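Local coordinates for periplasmic sugar-binding domain protein (Pseudomonas fluorescens Pf-5, PDB 3H75) that probably binds a sugar in the periplasm, as a two-domain member of the bacterial solute-binding protein 2 family, at residues H274-L285 and S323-Y333. Residues are numbered along the deposited sequence; the frame is centred on the assembly and turned at random.
Sequences HDDALGLDARRL and SAQGKPDSYRY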
ATOM      1  N   HIS A 274     -17.607  -5.746  -9.724  1.00 15.84           N
ATOM      2  CA  HIS A 274     -19.027  -5.458  -9.878  1.00 17.49           C
ATOM      3  C   HIS A 274     -19.354  -5.448 -11.368  1.00 18.16           C
ATOM      4  O   HIS A 274     -20.348  -6.031 -11.806  1.00 18.14           O
ATOM      5  CB  HIS A 274     -19.343  -4.097  -9.248  1.00 18.43           C
ATOM      6  CG  HIS A 274     -20.667  -3.525  -9.652  1.00 21.22           C
ATOM      7  ND1 HIS A 274     -20.863  -2.878 -10.851  1.00 20.86           N
ATOM      8  CD2 HIS A 274     -21.856  -3.483  -9.003  1.00 21.30           C
ATOM      9  CE1 HIS A 274     -22.115  -2.457 -10.925  1.00 20.98           C
ATOM     10  NE2 HIS A 274     -22.737  -2.811  -9.816  1.00 22.74           N
ATOM     11  N   ASP A 275     -18.501  -4.795 -12.147  1.00 17.84           N
ATOM     12  CA  ASP A 275     -18.708  -4.712 -13.584  1.00 17.98           C
ATOM     13  C   ASP A 275     -18.475  -6.048 -14.276  1.00 18.21           C
ATOM     14  O   ASP A 275     -19.173  -6.381 -15.229  1.00 18.25           O
ATOM     15  CB  ASP A 275     -17.809  -3.628 -14.186  1.00 18.15           C
ATOM     16  CG  ASP A 275     -18.299  -2.226 -13.865  1.00 17.50           C
ATOM     17  OD1 ASP A 275     -19.339  -2.099 -13.185  1.00 19.50           O
ATOM     18  OD2 ASP A 275     -17.648  -1.250 -14.294  1.00 16.91           O
ATOM     19  N   ASP A 276     -17.506  -6.823 -13.797  1.00 15.81           N
ATOM     20  CA  ASP A 276     -17.247  -8.123 -14.404  1.00 16.74           C
ATOM     21  C   ASP A 276     -18.483  -9.008 -14.293  1.00 15.85           C
ATOM     22  O   ASP A 276     -18.832  -9.724 -15.234  1.00 15.39           O
ATOM     23  CB  ASP A 276     -16.080  -8.834 -13.722  1.00 16.59           C
ATOM     24  CG  ASP A 276     -15.831 -10.217 -14.299  1.00 17.57           C
ATOM     25  OD1 ASP A 276     -15.316 -10.307 -15.432  1.00 19.03           O
ATOM     26  OD2 ASP A 276     -16.169 -11.215 -13.629  1.00 15.05           O
ATOM     27  N   ALA A 277     -19.139  -8.960 -13.137  1.00 15.82           N
ATOM     28  CA  ALA A 277     -20.330  -9.762 -12.900  1.00 17.37           C
ATOM     29  C   ALA A 277     -21.453  -9.348 -13.840  1.00 18.91           C
ATOM     30  O   ALA A 277     -22.327 -10.150 -14.160  1.00 18.45           O
ATOM     31  CB  ALA A 277     -20.782  -9.621 -11.450  1.00 19.20           C
ATOM     32  N   LEU A 278     -21.425  -8.095 -14.281  1.00 19.79           N
ATOM     33  CA  LEU A 278     -22.447  -7.589 -15.189  1.00 21.35           C
ATOM     34  C   LEU A 278     -22.091  -7.861 -16.643  1.00 21.67           C
ATOM     35  O   LEU A 278     -22.865  -7.543 -17.548  1.00 21.27           O
ATOM     36  CB  LEU A 278     -22.645  -6.084 -14.980  1.00 22.44           C
ATOM     37  CG  LEU A 278     -23.307  -5.679 -13.662  1.00 23.60           C
ATOM     38  CD1 LEU A 278     -23.317  -4.169 -13.529  1.00 26.39           C
ATOM     39  CD2 LEU A 278     -24.727  -6.230 -13.619  1.00 25.99           C
ATOM     40  N   GLY A 279     -20.924  -8.459 -16.864  1.00 21.81           N
ATOM     41  CA  GLY A 279     -20.494  -8.757 -18.217  1.00 23.91           C
ATOM     42  C   GLY A 279     -19.770  -7.590 -18.865  1.00 25.83           C
ATOM     43  O   GLY A 279     -19.387  -7.661 -20.031  1.00 25.90           O
ATOM     44  N   LEU A 280     -19.584  -6.516 -18.102  1.00 27.37           N
ATOM     45  CA  LEU A 280     -18.895  -5.325 -18.589  1.00 29.50           C
ATOM     46  C   LEU A 280     -17.402  -5.492 -18.354  1.00 30.96           C
ATOM     47  O   LEU A 280     -16.812  -4.793 -17.529  1.00 31.46           O
ATOM     48  CB  LEU A 280     -19.393  -4.087 -17.842  1.00 29.76           C
ATOM     49  CG  LEU A 280     -20.866  -3.720 -18.033  1.00 31.02           C
ATOM     50  CD1 LEU A 280     -21.259  -2.636 -17.045  1.00 31.24           C
ATOM     51  CD2 LEU A 280     -21.090  -3.258 -19.462  1.00 30.90           C
ATOM     52  N   ASP A 281     -16.795  -6.420 -19.082  1.00 31.99           N
ATOM     53  CA  ASP A 281     -15.371  -6.688 -18.930  1.00 34.23           C
ATOM     54  C   ASP A 281     -14.598  -6.441 -20.219  1.00 34.88           C
ATOM     55  O   ASP A 281     -14.813  -5.446 -20.910  1.00 34.51           O
ATOM     56  CB  ASP A 281     -15.170  -8.139 -18.488  1.00 36.44           C
ATOM     57  CG  ASP A 281     -15.682  -9.133 -19.511  1.00 37.92           C
ATOM     58  OD1 ASP A 281     -16.892  -9.105 -19.816  1.00 40.07           O
ATOM     59  OD2 ASP A 281     -14.872  -9.939 -20.015  1.00 40.71           O
ATOM     60  N   ALA A 282     -13.687  -7.362 -20.519  1.00 35.93           N
ATOM     61  CA  ALA A 282     -12.863  -7.306 -21.716  1.00 37.41           C
ATOM     62  C   ALA A 282     -11.826  -6.190 -21.685  1.00 38.12           C
ATOM     63  O   ALA A 282     -11.404  -5.739 -20.617  1.00 38.81           O
ATOM     64  CB  ALA A 282     -13.749  -7.167 -22.954  1.00 36.91           C
ATOM     65  N   ARG A 283     -11.423  -5.756 -22.872  1.00 39.07           N
ATOM     66  CA  ARG A 283     -10.426  -4.708 -23.021  1.00 39.02           C
ATOM     67  C   ARG A 283     -11.025  -3.346 -22.719  1.00 38.42           C
ATOM     68  O   ARG A 283     -11.921  -3.236 -21.884  1.00 40.46           O
ATOM     69  CB  ARG A 283      -9.852  -4.745 -24.442  1.00 39.41           C
ATOM     70  CG  ARG A 283      -8.962  -5.958 -24.705  1.00 41.01           C
ATOM     71  CD  ARG A 283      -9.686  -7.268 -24.406  1.00 41.46           C
ATOM     72  NE  ARG A 283      -8.760  -8.353 -24.088  1.00 42.68           N
ATOM     73  CZ  ARG A 283      -7.874  -8.311 -23.096  1.00 42.40           C
ATOM     74  NH1 ARG A 283      -7.784  -7.236 -22.322  1.00 41.87           N
ATOM     75  NH2 ARG A 283      -7.081  -9.349 -22.869  1.00 42.21           N
ATOM     76  N   ARG A 284     -10.536  -2.323 -23.417  1.00 37.58           N
ATOM     77  CA  ARG A 284     -10.978  -0.939 -23.256  1.00 36.08           C
ATOM     78  C   ARG A 284     -11.026  -0.436 -21.813  1.00 34.65           C
ATOM     79  O   ARG A 284     -10.390   0.562 -21.483  1.00 34.39           O
ATOM     80  CB  ARG A 284     -12.338  -0.702 -23.943  1.00 36.91           C
ATOM     81  CG  ARG A 284     -13.373  -1.806 -23.794  1.00 38.01           C
ATOM     82  CD  ARG A 284     -13.160  -2.903 -24.823  1.00 38.72           C
ATOM     83  NE  ARG A 284     -14.293  -2.999 -25.736  1.00 39.25           N
ATOM     84  CZ  ARG A 284     -14.707  -2.009 -26.519  1.00 39.17           C
ATOM     85  NH1 ARG A 284     -14.084  -0.836 -26.509  1.00 39.64           N
ATOM     86  NH2 ARG A 284     -15.745  -2.193 -27.314  1.00 39.63           N
ATOM     87  N   LEU A 285     -11.771  -1.119 -20.951  1.00 32.51           N
ATOM     88  CA  LEU A 285     -11.865  -0.701 -19.559  1.00 30.84           C
ATOM     89  C   LEU A 285     -10.574  -0.965 -18.783  1.00 30.55           C
ATOM     90  O   LEU A 285     -10.451  -0.574 -17.619  1.00 28.20           O
ATOM     91  CB  LEU A 285     -13.059  -1.377 -18.882  1.00 30.76           C
ATOM     92  CG  LEU A 285     -14.411  -0.821 -19.344  1.00 30.14           C
ATOM     93  CD1 LEU A 285     -15.544  -1.538 -18.630  1.00 31.10           C
ATOM     94  CD2 LEU A 285     -14.468   0.673 -19.062  1.00 30.42           C
ATOM     95  N   SER A 323     -18.953   2.839 -12.061  1.00 22.27           N
ATOM     96  CA  SER A 323     -19.282   1.669 -12.865  1.00 22.97           C
ATOM     97  C   SER A 323     -19.409   2.055 -14.332  1.00 24.73           C
ATOM     98  O   SER A 323     -19.891   3.140 -14.659  1.00 25.07           O
ATOM     99  CB  SER A 323     -20.595   1.049 -12.388  1.00 23.20           C
ATOM    100  OG  SER A 323     -20.979  -0.017 -13.239  1.00 21.80           O
ATOM    101  N   ALA A 324     -18.968   1.162 -15.212  1.00 25.07           N
ATOM    102  CA  ALA A 324     -19.040   1.412 -16.644  1.00 27.21           C
ATOM    103  C   ALA A 324     -20.455   1.157 -17.158  1.00 28.11           C
ATOM    104  O   ALA A 324     -20.737   1.353 -18.339  1.00 29.07           O
ATOM    105  CB  ALA A 324     -18.047   0.520 -17.376  1.00 26.88           C
ATOM    106  N   GLN A 325     -21.342   0.730 -16.264  1.00 29.94           N
ATOM    107  CA  GLN A 325     -22.727   0.447 -16.629  1.00 31.51           C
ATOM    108  C   GLN A 325     -23.430   1.693 -17.163  1.00 32.59           C
ATOM    109  O   GLN A 325     -23.480   2.726 -16.490  1.00 32.45           O
ATOM    110  CB  GLN A 325     -23.498  -0.087 -15.420  1.00 32.40           C
ATOM    111  CG  GLN A 325     -24.929  -0.499 -15.731  1.00 34.85           C
ATOM    112  CD  GLN A 325     -25.737  -0.783 -14.480  1.00 36.16           C
ATOM    113  OE1 GLN A 325     -25.996   0.115 -13.677  1.00 37.91           O
ATOM    114  NE2 GLN A 325     -26.138  -2.036 -14.305  1.00 36.76           N
ATOM    115  N   GLY A 326     -23.975   1.584 -18.371  1.00 33.33           N
ATOM    116  CA  GLY A 326     -24.677   2.700 -18.981  1.00 34.00           C
ATOM    117  C   GLY A 326     -23.752   3.839 -19.355  1.00 34.91           C
ATOM    118  O   GLY A 326     -24.200   4.955 -19.626  1.00 35.26           O
ATOM    119  N   LYS A 327     -22.456   3.552 -19.373  1.00 35.11           N
ATOM    120  CA  LYS A 327     -21.447   4.550 -19.703  1.00 35.17           C
ATOM    121  C   LYS A 327     -21.129   4.586 -21.189  1.00 36.34           C
ATOM    122  O   LYS A 327     -21.061   3.546 -21.845  1.00 36.28           O
ATOM    123  CB  LYS A 327     -20.149   4.258 -18.947  1.00 34.28           C
ATOM    124  CG  LYS A 327     -19.712   5.349 -17.996  1.00 33.70           C
ATOM    125  CD  LYS A 327     -20.658   5.453 -16.818  1.00 33.02           C
ATOM    126  CE  LYS A 327     -20.171   6.481 -15.819  1.00 31.92           C
ATOM    127  NZ  LYS A 327     -21.078   6.564 -14.646  1.00 33.99           N
ATOM    128  N   PRO A 328     -20.932   5.792 -21.741  1.00 37.37           N
ATOM    129  CA  PRO A 328     -20.609   5.896 -23.165  1.00 38.19           C
ATOM    130  C   PRO A 328     -19.216   5.293 -23.313  1.00 38.76           C
ATOM    131  O   PRO A 328     -18.568   4.996 -22.309  1.00 38.70           O
ATOM    132  CB  PRO A 328     -20.625   7.403 -23.409  1.00 38.15           C
ATOM    133  CG  PRO A 328     -20.165   7.955 -22.094  1.00 38.45           C
ATOM    134  CD  PRO A 328     -20.949   7.122 -21.106  1.00 37.54           C
ATOM    135  N   ASP A 329     -18.744   5.095 -24.537  1.00 39.00           N
ATOM    136  CA  ASP A 329     -17.417   4.521 -24.682  1.00 39.62           C
ATOM    137  C   ASP A 329     -16.363   5.613 -24.574  1.00 39.11           C
ATOM    138  O   ASP A 329     -16.669   6.797 -24.710  1.00 39.85           O
ATOM    139  CB  ASP A 329     -17.281   3.767 -26.002  1.00 40.39           C
ATOM    140  CG  ASP A 329     -16.115   2.789 -25.993  1.00 41.96           C
ATOM    141  OD1 ASP A 329     -16.231   1.716 -26.623  1.00 42.71           O
ATOM    142  OD2 ASP A 329     -15.080   3.090 -25.362  1.00 42.72           O
ATOM    143  N   SER A 330     -15.130   5.186 -24.327  1.00 39.25           N
ATOM    144  CA  SER A 330     -13.974   6.056 -24.141  1.00 38.12           C
ATOM    145  C   SER A 330     -13.953   6.340 -22.651  1.00 36.76           C
ATOM    146  O   SER A 330     -13.163   7.151 -22.166  1.00 37.43           O
ATOM    147  CB  SER A 330     -14.095   7.367 -24.928  1.00 38.38           C
ATOM    148  OG  SER A 330     -14.930   8.300 -24.265  1.00 40.61           O
ATOM    149  N   TYR A 331     -14.852   5.671 -21.933  1.00 35.31           N
ATOM    150  CA  TYR A 331     -14.917   5.813 -20.489  1.00 33.21           C
ATOM    151  C   TYR A 331     -13.871   4.878 -19.930  1.00 32.62           C
ATOM    152  O   TYR A 331     -13.887   3.678 -20.208  1.00 32.77           O
ATOM    153  CB  TYR A 331     -16.276   5.392 -19.918  1.00 32.14           C
ATOM    154  CG  TYR A 331     -16.292   5.375 -18.394  1.00 30.30           C
ATOM    155  CD1 TYR A 331     -16.472   6.552 -17.663  1.00 29.27           C
ATOM    156  CD2 TYR A 331     -16.073   4.191 -17.684  1.00 29.31           C
ATOM    157  CE1 TYR A 331     -16.433   6.553 -16.269  1.00 28.11           C
ATOM    158  CE2 TYR A 331     -16.030   4.182 -16.287  1.00 27.79           C
ATOM    159  CZ  TYR A 331     -16.210   5.366 -15.589  1.00 26.92           C
ATOM    160  OH  TYR A 331     -16.171   5.367 -14.217  1.00 25.62           O
ATOM    161  N   ARG A 332     -12.949   5.440 -19.166  1.00 31.28           N
ATOM    162  CA  ARG A 332     -11.911   4.661 -18.523  1.00 29.98           C
ATOM    163  C   ARG A 332     -12.097   4.989 -17.056  1.00 27.56           C
ATOM    164  O   ARG A 332     -12.461   6.112 -16.711  1.00 27.00           O
ATOM    165  CB  ARG A 332     -10.521   5.092 -19.002  1.00 31.69           C
ATOM    166  CG  ARG A 332     -10.271   4.855 -20.486  1.00 34.41           C
ATOM    167  CD  ARG A 332      -8.778   4.854 -20.799  1.00 37.13           C
ATOM    168  NE  ARG A 332      -8.493   4.609 -22.214  1.00 40.12           N
ATOM    169  CZ  ARG A 332      -8.975   3.585 -22.914  1.00 41.28           C
ATOM    170  NH1 ARG A 332      -9.775   2.702 -22.336  1.00 41.64           N
ATOM    171  NH2 ARG A 332      -8.648   3.438 -24.191  1.00 42.25           N
ATOM    172  N   TYR A 333     -11.883   4.008 -16.190  1.00 24.78           N
ATOM    173  CA  TYR A 333     -12.044   4.236 -14.763  1.00 21.95           C
ATOM    174  C   TYR A 333     -11.096   5.337 -14.305  1.00 21.27           C
ATOM    175  O   TYR A 333      -9.895   5.279 -14.570  1.00 20.78           O
ATOM    176  CB  TYR A 333     -11.745   2.958 -13.987  1.00 20.01           C
ATOM    177  CG  TYR A 333     -12.672   1.806 -14.297  1.00 17.31           C
ATOM    178  CD1 TYR A 333     -14.045   1.912 -14.084  1.00 17.34           C
ATOM    179  CD2 TYR A 333     -12.167   0.588 -14.753  1.00 17.85           C
ATOM    180  CE1 TYR A 333     -14.892   0.830 -14.308  1.00 17.35           C
ATOM    181  CE2 TYR A 333     -13.003  -0.497 -14.981  1.00 17.43           C
ATOM    182  CZ  TYR A 333     -14.361  -0.371 -14.754  1.00 16.46           C
ATOM    183  OH  TYR A 333     -15.182  -1.459 -14.946  1.00 17.46           O
TER
HETATM  184  O   HOH W   1     -14.341  -3.569 -16.524  1.00 25.76           O
HETATM  185  O   HOH W   2     -10.491   2.165 -17.467  1.00 24.91           O
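Asp275 reaches from the last turn of helix 265-277 into a polar hollow lined by Ser323, Ala324 and Tyr333. Its CG stands anti to the carbonyl carbon (chi1 -74°), which points the carboxylate into this hollow. Four bonds grip it. OD1 accepts from Ser323 OG (2.7 Å) on its syn side and from His274 ND1 on its anti side, the latter bond lying in the imidazole plane. OD2 accepts a nearly straight bond (174°) from Ala324 N on its syn side, tilted out of the carboxylate plane, and Tyr333 OH (2.6 Å) on its anti side. The carboxylate and phenol planes are 31° apart. With an alanine here, Ser323 OG, Tyr333 OH and the Ala324 N-H would probably lose their acceptor, leaving the two segments less firmly tied.

Beside this site, Leu285 is the main apolar bump. Its CD1 presses on Ala324 CB at 3.5 Å, a tight fit. CD2 lies over one face of the Tyr333 ring and at the edge of Tyr331, while CB packs against Tyr333 CE2. Leu280 adds a smaller bump, CD1 resting on Gln325 CA (3.4 Å). Water 1 joins Leu280 O to Tyr333 OH. Farther along, Arg284 NH1 and Asp329 OD1 form a salt bridge at 3.3 Å, its hydrogen bond weak.

Gly279, with positive phi, closes a Schellman motif after the helix. A buried carboxylate thus ties a helix C-terminus to a long loop, at the periphery of a two-domain periplasmic binding protein fold.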